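Local coordinates for calcium uptake protein 3, mitochondrial (Homo sapiens, PDB 6AGI) that senses calcium through its EF-hands and regulates the mitochondrial calcium uniporter channel in the central nervous system and skeletal muscle, paired with MICU1 as a disulfide-linked heterodimer, at residues Q59-N62 against Q63-E67; V207-T211 against L212-F216; A151-R154 against L155-G159. One frame throughout, in Å; residues are numbered along the deposited sequence.

Interaction 1: Q59-N62 against Q63-E67; sequences QELN and QMLAE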
# COMPACT_ATOMS: atom_id res chain seq x y z
N GLN B 59 32.04 -3.47 -29.74
CA GLN B 59 31.45 -4.32 -30.78
C GLN B 59 31.46 -5.79 -30.43
O GLN B 59 30.65 -6.56 -30.98
CB GLN B 59 32.13 -4.08 -32.15
CG GLN B 59 31.17 -3.42 -33.13
CD GLN B 59 30.87 -1.96 -32.79
OE1 GLN B 59 31.79 -1.17 -32.60
NE2 GLN B 59 29.59 -1.63 -32.59
N GLU B 60 32.29 -6.23 -29.49
CA GLU B 60 32.05 -7.57 -28.99
C GLU B 60 30.80 -7.60 -28.12
O GLU B 60 30.04 -8.59 -28.15
CB GLU B 60 33.26 -8.13 -28.25
CG GLU B 60 34.15 -7.13 -27.54
CD GLU B 60 35.44 -7.78 -27.04
OE1 GLU B 60 35.74 -8.91 -27.49
OE2 GLU B 60 36.15 -7.17 -26.21
N LEU B 61 30.52 -6.51 -27.41
CA LEU B 61 29.24 -6.41 -26.71
C LEU B 61 28.08 -6.43 -27.71
O LEU B 61 27.06 -7.09 -27.48
CB LEU B 61 29.19 -5.13 -25.87
CG LEU B 61 28.09 -4.94 -24.80
CD1 LEU B 61 28.33 -3.64 -24.00
CD2 LEU B 61 26.65 -4.98 -25.29
N ASN B 62 28.22 -5.71 -28.82
CA ASN B 62 27.07 -5.66 -29.71
C ASN B 62 26.90 -6.94 -30.52
O ASN B 62 25.78 -7.22 -30.97
CB ASN B 62 27.13 -4.41 -30.58
CG ASN B 62 26.36 -3.25 -29.96
OD1 ASN B 62 26.95 -2.31 -29.42
ND2 ASN B 62 25.02 -3.34 -29.97
N GLN B 63 27.95 -7.76 -30.65
CA GLN B 63 27.72 -9.12 -31.11
C GLN B 63 26.99 -9.94 -30.05
O GLN B 63 26.10 -10.74 -30.37
CB GLN B 63 29.03 -9.80 -31.52
CG GLN B 63 28.86 -10.89 -32.60
CD GLN B 63 28.68 -12.30 -32.03
OE1 GLN B 63 29.39 -12.71 -31.10
NE2 GLN B 63 27.71 -13.05 -32.57
N MET B 64 27.35 -9.76 -28.77
CA MET B 64 26.63 -10.43 -27.69
C MET B 64 25.13 -10.13 -27.75
O MET B 64 24.30 -11.04 -27.57
CB MET B 64 27.18 -9.96 -26.34
CG MET B 64 26.44 -10.38 -25.07
SD MET B 64 27.61 -10.49 -23.67
CE MET B 64 28.62 -11.88 -24.17
N LEU B 65 24.76 -8.89 -28.09
CA LEU B 65 23.36 -8.49 -28.18
C LEU B 65 22.67 -8.88 -29.49
O LEU B 65 21.45 -9.06 -29.49
CB LEU B 65 23.21 -6.98 -28.01
CG LEU B 65 23.56 -6.30 -26.70
CD1 LEU B 65 23.50 -4.77 -26.74
CD2 LEU B 65 22.66 -6.91 -25.63
N ALA B 66 23.41 -8.96 -30.60
CA ALA B 66 22.79 -9.25 -31.89
C ALA B 66 21.82 -10.43 -31.87
O ALA B 66 20.90 -10.47 -32.70
CB ALA B 66 23.88 -9.50 -32.93
N GLU B 67 21.98 -11.37 -30.94
CA GLU B 67 21.03 -12.47 -30.80
C GLU B 67 19.65 -12.07 -30.28
O GLU B 67 18.65 -12.67 -30.71
CB GLU B 67 21.63 -13.51 -29.87
CG GLU B 67 21.87 -12.90 -28.51
CD GLU B 67 20.74 -13.15 -27.55
OE1 GLU B 67 19.90 -14.03 -27.83
OE2 GLU B 67 20.66 -12.36 -26.60

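Interaction 2: V207-T211 against L212-F216; sequences VTDTT and LLVHF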
# COMPACT_ATOMS: atom_id res chain seq x y z
N VAL B 207 23.40 6.07 -26.32
CA VAL B 207 23.73 5.40 -25.07
C VAL B 207 23.97 3.93 -25.41
O VAL B 207 23.51 3.42 -26.43
CB VAL B 207 22.61 5.60 -24.02
CG1 VAL B 207 22.55 4.47 -23.00
CG2 VAL B 207 22.80 6.95 -23.30
N THR B 208 24.76 3.26 -24.56
CA THR B 208 25.08 1.86 -24.80
C THR B 208 23.82 0.98 -24.81
O THR B 208 23.04 0.96 -23.86
CB THR B 208 26.04 1.36 -23.73
OG1 THR B 208 27.36 1.83 -24.02
CG2 THR B 208 26.05 -0.15 -23.67
N ASP B 209 23.65 0.22 -25.89
CA ASP B 209 22.50 -0.67 -26.00
C ASP B 209 22.62 -1.79 -24.97
O ASP B 209 23.71 -2.15 -24.53
CB ASP B 209 22.42 -1.28 -27.40
CG ASP B 209 21.60 -0.45 -28.36
OD1 ASP B 209 21.24 0.69 -28.00
OD2 ASP B 209 21.36 -0.92 -29.49
N THR B 210 21.47 -2.31 -24.55
CA THR B 210 21.43 -3.33 -23.52
C THR B 210 20.46 -4.40 -23.97
O THR B 210 19.80 -4.28 -25.02
CB THR B 210 21.00 -2.77 -22.15
OG1 THR B 210 19.74 -2.11 -22.25
CG2 THR B 210 22.05 -1.81 -21.57
N THR B 211 20.39 -5.49 -23.19
CA THR B 211 19.48 -6.58 -23.55
C THR B 211 18.02 -6.14 -23.49
O THR B 211 17.26 -6.41 -24.42
CB THR B 211 19.74 -7.81 -22.68
OG1 THR B 211 20.89 -8.51 -23.20
CG2 THR B 211 18.50 -8.73 -22.59
N LEU B 212 17.62 -5.45 -22.42
CA LEU B 212 16.22 -5.03 -22.37
C LEU B 212 15.91 -3.98 -23.43
O LEU B 212 14.81 -3.95 -23.98
CB LEU B 212 15.86 -4.52 -20.97
CG LEU B 212 15.67 -5.70 -20.02
CD1 LEU B 212 15.24 -5.20 -18.65
CD2 LEU B 212 14.68 -6.75 -20.59
N LEU B 213 16.90 -3.15 -23.76
CA LEU B 213 16.69 -2.11 -24.77
C LEU B 213 16.46 -2.72 -26.16
O LEU B 213 15.53 -2.33 -26.88
CB LEU B 213 17.91 -1.20 -24.74
CG LEU B 213 17.77 0.30 -24.72
CD1 LEU B 213 16.82 0.73 -23.63
CD2 LEU B 213 19.17 0.89 -24.49
N VAL B 214 17.27 -3.71 -26.54
CA VAL B 214 17.11 -4.39 -27.83
C VAL B 214 15.89 -5.32 -27.82
O VAL B 214 15.15 -5.42 -28.81
CB VAL B 214 18.41 -5.14 -28.19
CG1 VAL B 214 18.25 -5.90 -29.48
CG2 VAL B 214 19.53 -4.14 -28.36
N HIS B 215 15.68 -6.02 -26.71
CA HIS B 215 14.53 -6.90 -26.61
C HIS B 215 13.23 -6.11 -26.79
O HIS B 215 12.30 -6.59 -27.45
CB HIS B 215 14.56 -7.60 -25.25
CG HIS B 215 13.37 -8.47 -24.99
ND1 HIS B 215 13.24 -9.74 -25.51
CD2 HIS B 215 12.25 -8.25 -24.27
CE1 HIS B 215 12.10 -10.26 -25.11
NE2 HIS B 215 11.47 -9.38 -24.36
N PHE B 216 13.16 -4.89 -26.22
CA PHE B 216 11.95 -4.07 -26.23
C PHE B 216 11.77 -3.33 -27.54
O PHE B 216 10.68 -3.35 -28.12
CB PHE B 216 11.98 -3.06 -25.08
CG PHE B 216 11.64 -3.65 -23.74
CD1 PHE B 216 10.84 -4.79 -23.65
CD2 PHE B 216 12.11 -3.07 -22.58
CE1 PHE B 216 10.52 -5.33 -22.41
CE2 PHE B 216 11.80 -3.61 -21.34
CZ PHE B 216 10.99 -4.74 -21.25

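Interaction 3: A151-R154 against L155-G159; sequences AMLR and LQLYG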
# COMPACT_ATOMS: atom_id res chain seq x y z
N ALA B 151 33.03 10.54 -9.55
CA ALA B 151 32.88 10.47 -10.99
C ALA B 151 33.14 9.06 -11.49
O ALA B 151 32.46 8.59 -12.41
CB ALA B 151 33.80 11.47 -11.67
N MET B 152 34.13 8.37 -10.91
CA MET B 152 34.39 7.01 -11.35
C MET B 152 33.22 6.09 -11.03
O MET B 152 32.83 5.26 -11.85
CB MET B 152 35.68 6.48 -10.71
CG MET B 152 36.52 5.58 -11.63
SD MET B 152 37.95 4.94 -10.72
CE MET B 152 38.70 6.46 -10.09
N LEU B 153 32.62 6.25 -9.85
CA LEU B 153 31.49 5.39 -9.51
C LEU B 153 30.28 5.74 -10.36
O LEU B 153 29.51 4.86 -10.77
CB LEU B 153 31.19 5.52 -8.01
CG LEU B 153 30.03 4.85 -7.24
CD1 LEU B 153 30.06 3.32 -7.20
CD2 LEU B 153 29.91 5.42 -5.85
N ARG B 154 30.12 7.03 -10.69
CA ARG B 154 29.06 7.46 -11.59
C ARG B 154 29.23 6.85 -12.96
O ARG B 154 28.27 6.35 -13.56
CB ARG B 154 29.05 8.97 -11.68
CG ARG B 154 27.89 9.61 -12.39
CD ARG B 154 27.93 11.13 -12.19
NE ARG B 154 28.17 11.46 -10.78
CZ ARG B 154 29.17 12.22 -10.33
NH1 ARG B 154 30.04 12.76 -11.19
NH2 ARG B 154 29.29 12.46 -9.03
N LEU B 155 30.46 6.85 -13.47
CA LEU B 155 30.75 6.16 -14.72
C LEU B 155 30.40 4.69 -14.63
O LEU B 155 29.73 4.14 -15.52
CB LEU B 155 32.22 6.35 -15.10
CG LEU B 155 32.57 5.63 -16.41
CD1 LEU B 155 32.10 6.39 -17.65
CD2 LEU B 155 34.05 5.40 -16.45
N GLN B 156 30.86 4.03 -13.56
CA GLN B 156 30.61 2.60 -13.43
C GLN B 156 29.12 2.29 -13.50
O GLN B 156 28.71 1.29 -14.10
CB GLN B 156 31.20 2.06 -12.13
CG GLN B 156 32.68 1.62 -12.23
CD GLN B 156 33.16 0.90 -10.99
OE1 GLN B 156 32.43 0.77 -10.02
NE2 GLN B 156 34.40 0.44 -11.00
N LEU B 157 28.30 3.15 -12.89
CA LEU B 157 26.87 2.89 -12.80
C LEU B 157 26.06 3.40 -14.01
O LEU B 157 25.03 2.80 -14.33
CB LEU B 157 26.31 3.52 -11.52
CG LEU B 157 26.88 3.10 -10.15
CD1 LEU B 157 26.40 4.03 -9.07
CD2 LEU B 157 26.51 1.68 -9.78
N TYR B 158 26.50 4.47 -14.71
CA TYR B 158 25.70 4.99 -15.83
C TYR B 158 26.41 5.27 -17.14
O TYR B 158 25.73 5.62 -18.10
CB TYR B 158 24.96 6.29 -15.43
CG TYR B 158 24.36 6.31 -14.04
CD1 TYR B 158 23.09 5.79 -13.80
CD2 TYR B 158 25.05 6.88 -12.96
CE1 TYR B 158 22.54 5.80 -12.55
CE2 TYR B 158 24.50 6.91 -11.71
CZ TYR B 158 23.24 6.35 -11.50
OH TYR B 158 22.68 6.37 -10.24
N GLY B 159 27.73 5.14 -17.23
CA GLY B 159 28.40 5.44 -18.49
C GLY B 159 28.63 6.93 -18.68
O GLY B 159 28.58 7.72 -17.73

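Interaction 1: Q59-N62 against Q63-E67
Leu65 reaches back one helical turn to Leu61, and the two leucines lie side by side, pointing the same way. From its base outward, Leu65 CB rests over the backbone carbonyls of the preceding turn, 3.9 Å from both Leu61 O and Asn62 O. Its CG, set beside the backbone N (chi1 -65°), comes to 3.6 Å from Leu61 CD2. At the tip, Leu65 CD1 meets Leu61 CD2 at 3.5 Å. Leu61 answers with CG swung away from its own N (chi1 -166°), which carries CD2 forward along the axis. This is an i to i+4 apolar pair on the inner side of the short helix 58-66, in the crystallised fragment that carries the EF-hands but away from the calcium sites, and both leucines also pack on Val87. The backbone beneath is regular: Leu65 N donates to Leu61 O at 3.0 Å, and Gln63 N, Met64 N and Ala66 N bond likewise to Gln59 O, Glu60 O and Asn62 O. On the outer side, Glu60 turns back to the helix start, where its OE2 accepts from Ser57 N.

Interaction 2: V207-T211 against L212-F216
Thr210 caps the N-terminus of helix 211-217 in a buried, local contact where the loop that follows helix 147-158 turns into this short helix. Its OG1 accepts a weak hydrogen bond from Leu213 N, 3.4 Å away. The hydroxyl lies between its own backbone N and carbonyl carbon (chi1 56°), a position from which it also comes within 3.2 Å of Leu213 CB. The same OG1 is hydrogen-bonded to Glu92 OE1, which ties the cap to helix 90-101. The first helical turn closes behind it: Val214 N donates to Thr210 O at 3.0 Å, and His215 N to Thr211 O at 2.8 Å. Around the cap the contacts are looser. Leu213 CD2 reaches back to the loop, 3.9 Å from Thr208 O, and Val214 CG2 comes to 3.9 Å from Asp209 OD2, the aspartate crossing both side chains at about a right angle. Thr211 OG1 bonds to Val87 N and His215 ND1 to Pro69 O, so both of these buried atoms have a partner. Leu212 packs on Leu96 of helix 90-101, Leu213 on Phe127 of helix 124-138, the exiting helix of EF-hand 1, which carries the calcium ligand Glu126, and Thr211 on helix 58-66.

Interaction 3: A151-R154 against L155-G159
Arg154 and Tyr158, one turn apart near the end of helix 147-158, are joined through both backbone and side chains. Among the hydrogen bonds, Leu155 N, Gln156 N and Leu157 N donate in i to i+4 fashion to Ala151 O, Met152 O and Leu153 O. Arg154 O receives two N-H groups: Tyr158 N at 2.8 Å and, more weakly, Leu157 N at 3.3 Å. The apolar contacts run along another side of the helix. Leu153 and Leu157 lie side by side, pointing the same way, with Leu153 CG 4.1 Å from Leu157 CD1. Of the aromatic contacts, Tyr158 CD2 lies 4.0 Å from Arg154 CG. With this CG turned away from the backbone N (chi1 -171°), the aliphatic start of Arg154 meets the ring; the guanidinium, though its plane is turned only 12° from that of the ring, lies well away from it and does not stack. Outside, Leu157 packs on Phe19 of helix 14-22, and Tyr158 on Tyr90 of helix 90-101. Gly159 N bonds to Leu155 O at 2.8 Å, and the arrangement is that of a helix C-terminus where a glycine of positive phi (81°) leads the chain out of helical geometry.

Interaction 2 is the most buried of the three, whereas interactions 1 and 3 are partly buried, each with a leucine pair inward and more exposed residues on other sides. Interactions 1 and 2 touch directly: Leu65 CD2 packs 3.4 Å from Thr211 OG1, so helix 58-66 leans against the start of helix 211-217, and Val87 meets both. Interactions 2 and 3 do not touch, their nearest atoms being about 6 Å apart, but both contact helix 90-101. Their chemistry follows their place: a threonine cap with outside polar partners opens a helix in 207-216, while 59-67 and 151-159 share an i to i+4 leucine pair, and only the latter adds an arginine-tyrosine contact and a glycine exit.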